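Local coordinates for protein thin, isoform D (Drosophila melanogaster, PDB 6XG7) that probably acts as a RING-type ubiquitin-protein ligase that binds zinc, this chain being its NHL-repeat beta-propeller, a domain for protein-protein interaction, at residues G137-P142 and Q164-D169. Numbering follows the deposited sequence.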
loop_
_atom_site.group_PDB
_atom_site.type_symbol
_atom_site.label_atom_id
_atom_site.label_comp_id
_atom_site.label_asym_id
_atom_site.label_seq_id
_atom_site.Cartn_x
_atom_site.Cartn_y
_atom_site.Cartn_z
ATOM N N GLY A 137 -0.312 -8.801 -18.474
ATOM C CA GLY A 137 -1.684 -8.683 -18.022
ATOM C C GLY A 137 -2.177 -9.818 -17.159
ATOM O O GLY A 137 -3.337 -9.797 -16.743
ATOM N N LYS A 138 -1.346 -10.818 -16.894
ATOM C CA LYS A 138 -1.654 -11.875 -15.949
ATOM C C LYS A 138 -0.750 -11.726 -14.734
ATOM O O LYS A 138 0.338 -11.149 -14.821
ATOM C CB LYS A 138 -1.475 -13.233 -16.607
ATOM C CG LYS A 138 -2.509 -13.501 -17.705
ATOM C CD LYS A 138 -2.518 -14.936 -18.135
ATOM C CE LYS A 138 -3.528 -15.139 -19.248
ATOM N NZ LYS A 138 -3.562 -16.561 -19.662
ATOM N N PHE A 139 -1.216 -12.241 -13.600
ATOM C CA PHE A 139 -0.564 -12.032 -12.318
ATOM C C PHE A 139 -0.304 -13.347 -11.595
ATOM O O PHE A 139 -1.020 -14.343 -11.752
ATOM C CB PHE A 139 -1.424 -11.186 -11.373
ATOM C CG PHE A 139 -1.862 -9.866 -11.943
ATOM C CD1 PHE A 139 -0.978 -8.818 -12.005
ATOM C CD2 PHE A 139 -3.144 -9.670 -12.395
ATOM C CE1 PHE A 139 -1.362 -7.582 -12.514
ATOM C CE2 PHE A 139 -3.539 -8.447 -12.901
ATOM C CZ PHE A 139 -2.628 -7.397 -12.962
ATOM N N ASN A 140 0.691 -13.307 -10.724
ATOM C CA ASN A 140 0.843 -14.318 -9.679
ATOM C C ASN A 140 0.896 -13.558 -8.363
ATOM O O ASN A 140 1.964 -13.134 -7.917
ATOM C CB ASN A 140 2.072 -15.198 -9.882
ATOM C CG ASN A 140 1.820 -16.342 -10.835
ATOM O OD1 ASN A 140 0.904 -17.133 -10.642
ATOM N ND2 ASN A 140 2.657 -16.451 -11.858
ATOM N N TYR A 141 -0.276 -13.397 -7.758
ATOM C CA TYR A 141 -0.492 -12.760 -6.464
ATOM C C TYR A 141 -0.271 -11.256 -6.566
ATOM O O TYR A 141 0.714 -10.719 -6.039
ATOM C CB TYR A 141 0.372 -13.365 -5.350
ATOM C CG TYR A 141 0.230 -14.857 -5.282
ATOM C CD1 TYR A 141 -0.859 -15.474 -4.649
ATOM C CD2 TYR A 141 1.173 -15.674 -5.872
ATOM C CE1 TYR A 141 -0.989 -16.858 -4.614
ATOM C CE2 TYR A 141 1.047 -17.047 -5.858
ATOM C CZ TYR A 141 -0.019 -17.634 -5.228
ATOM O OH TYR A 141 -0.097 -19.001 -5.234
ATOM N N PRO A 142 -1.168 -10.539 -7.233
ATOM C CA PRO A 142 -1.084 -9.077 -7.195
ATOM C C PRO A 142 -1.286 -8.605 -5.768
ATOM O O PRO A 142 -2.161 -9.093 -5.051
ATOM C CB PRO A 142 -2.230 -8.635 -8.105
ATOM C CG PRO A 142 -3.252 -9.713 -7.962
ATOM C CD PRO A 142 -2.455 -10.997 -7.793
ATOM N N GLN A 164 3.521 -4.160 -13.098
ATOM C CA GLN A 164 2.810 -4.012 -14.356
ATOM C C GLN A 164 1.979 -2.737 -14.310
ATOM O O GLN A 164 1.454 -2.343 -13.262
ATOM C CB GLN A 164 1.907 -5.201 -14.655
ATOM C CG GLN A 164 2.618 -6.509 -14.869
ATOM C CD GLN A 164 1.698 -7.542 -15.467
ATOM O OE1 GLN A 164 1.302 -7.430 -16.626
ATOM N NE2 GLN A 164 1.309 -8.524 -14.668
ATOM N N VAL A 165 1.871 -2.090 -15.466
ATOM C CA VAL A 165 1.222 -0.795 -15.625
ATOM C C VAL A 165 0.083 -0.944 -16.625
ATOM O O VAL A 165 0.250 -1.553 -17.692
ATOM C CB VAL A 165 2.212 0.295 -16.092
ATOM C CG1 VAL A 165 1.536 1.655 -16.091
ATOM C CG2 VAL A 165 3.462 0.298 -15.208
ATOM N N PHE A 166 -1.068 -0.356 -16.286
ATOM C CA PHE A 166 -2.299 -0.478 -17.048
ATOM C C PHE A 166 -2.950 0.887 -17.191
ATOM O O PHE A 166 -2.798 1.763 -16.335
ATOM C CB PHE A 166 -3.307 -1.405 -16.331
ATOM C CG PHE A 166 -2.764 -2.759 -16.060
ATOM C CD1 PHE A 166 -2.017 -3.011 -14.920
ATOM C CD2 PHE A 166 -2.940 -3.790 -16.974
ATOM C CE1 PHE A 166 -1.479 -4.265 -14.700
ATOM C CE2 PHE A 166 -2.402 -5.027 -16.735
ATOM C CZ PHE A 166 -1.670 -5.257 -15.607
ATOM N N GLN A 167 -3.715 1.049 -18.263
ATOM C CA GLN A 167 -4.667 2.143 -18.307
ATOM C C GLN A 167 -5.762 1.908 -17.269
ATOM O O GLN A 167 -5.911 0.813 -16.712
ATOM C CB GLN A 167 -5.313 2.235 -19.691
ATOM C CG GLN A 167 -4.342 2.548 -20.800
ATOM C CD GLN A 167 -5.036 2.705 -22.126
ATOM O OE1 GLN A 167 -6.081 3.341 -22.209
ATOM N NE2 GLN A 167 -4.467 2.125 -23.174
ATOM N N SER A 168 -6.560 2.943 -17.020
ATOM C CA SER A 168 -7.586 2.825 -15.994
ATOM C C SER A 168 -8.642 1.776 -16.341
ATOM O O SER A 168 -9.349 1.322 -15.439
ATOM C CB SER A 168 -8.236 4.182 -15.727
ATOM O OG SER A 168 -8.999 4.593 -16.847
ATOM N N ASP A 169 -8.757 1.380 -17.615
ATOM C CA ASP A 169 -9.685 0.334 -18.051
ATOM C C ASP A 169 -9.061 -1.055 -18.061
ATOM O O ASP A 169 -9.720 -2.016 -18.473
ATOM C CB ASP A 169 -10.298 0.648 -19.438
ATOM C CG ASP A 169 -9.346 0.420 -20.609
ATOM O OD1 ASP A 169 -8.123 0.295 -20.404
ATOM O OD2 ASP A 169 -9.852 0.392 -21.762
#
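Gln164 reaches from its strand to the loop at Gly137 and Lys138 and binds the backbone there with both ends of its amide. Gly137 N donates to OE1 of Gln164 over 2.8 Å, nearly straight at 160° and in the carbonyl plane on a lone pair. NE2 of Gln164 in turn donates to Lys138 O, also at 2.8 Å; this bond is more bent, and the donor stands above the peptide carbonyl plane. Lys138 O also accepts from Arg162 NH2. With CG anti to the carbonyl carbon (chi1 -65°) and the chain extended beyond it, the amide is carried across to the loop. A second acceptor for NE2, Asp157 OD2, further fixes which way round the amide lies.

The tight part is aromatic. Phe139 CZ meets Phe166 CZ at 3.5 Å, the two buried rings arriving from opposite directions. Their planes are inclined at 54°. NE2 of Gln164 lies obliquely 3.5 Å from CD1 of Phe139, while Pro142 CB lies 4.0 Å above one face of that ring, displaced toward its rim. At the Phe166 edge, Gly137 CA lies in the ring plane, 3.9 Å from CE2. The looser side is at partly exposed Lys138, whose CB points away from residues 164-169 and whose side chain comes no nearer to them than 5.8 Å; its contribution is its carbonyl.

A leucine in place of Gln164 would probably leave Gly137 N without this acceptor and cost Lys138 O and Asp157 OD2 a donor each, weakening the hold on the Gly137-Lys138 backbone.

Both segments belong to one predicted NHL repeat: the loop connecting two propeller blades, between strands 125-129 and 142-147, is tied to strand 162-166. Phe139 also packs on Val155 of strand 153-157 and Ile116 of strand 115-119, while Phe166 meets Phe129 of strand 125-129 and Phe172 of strand 172-179.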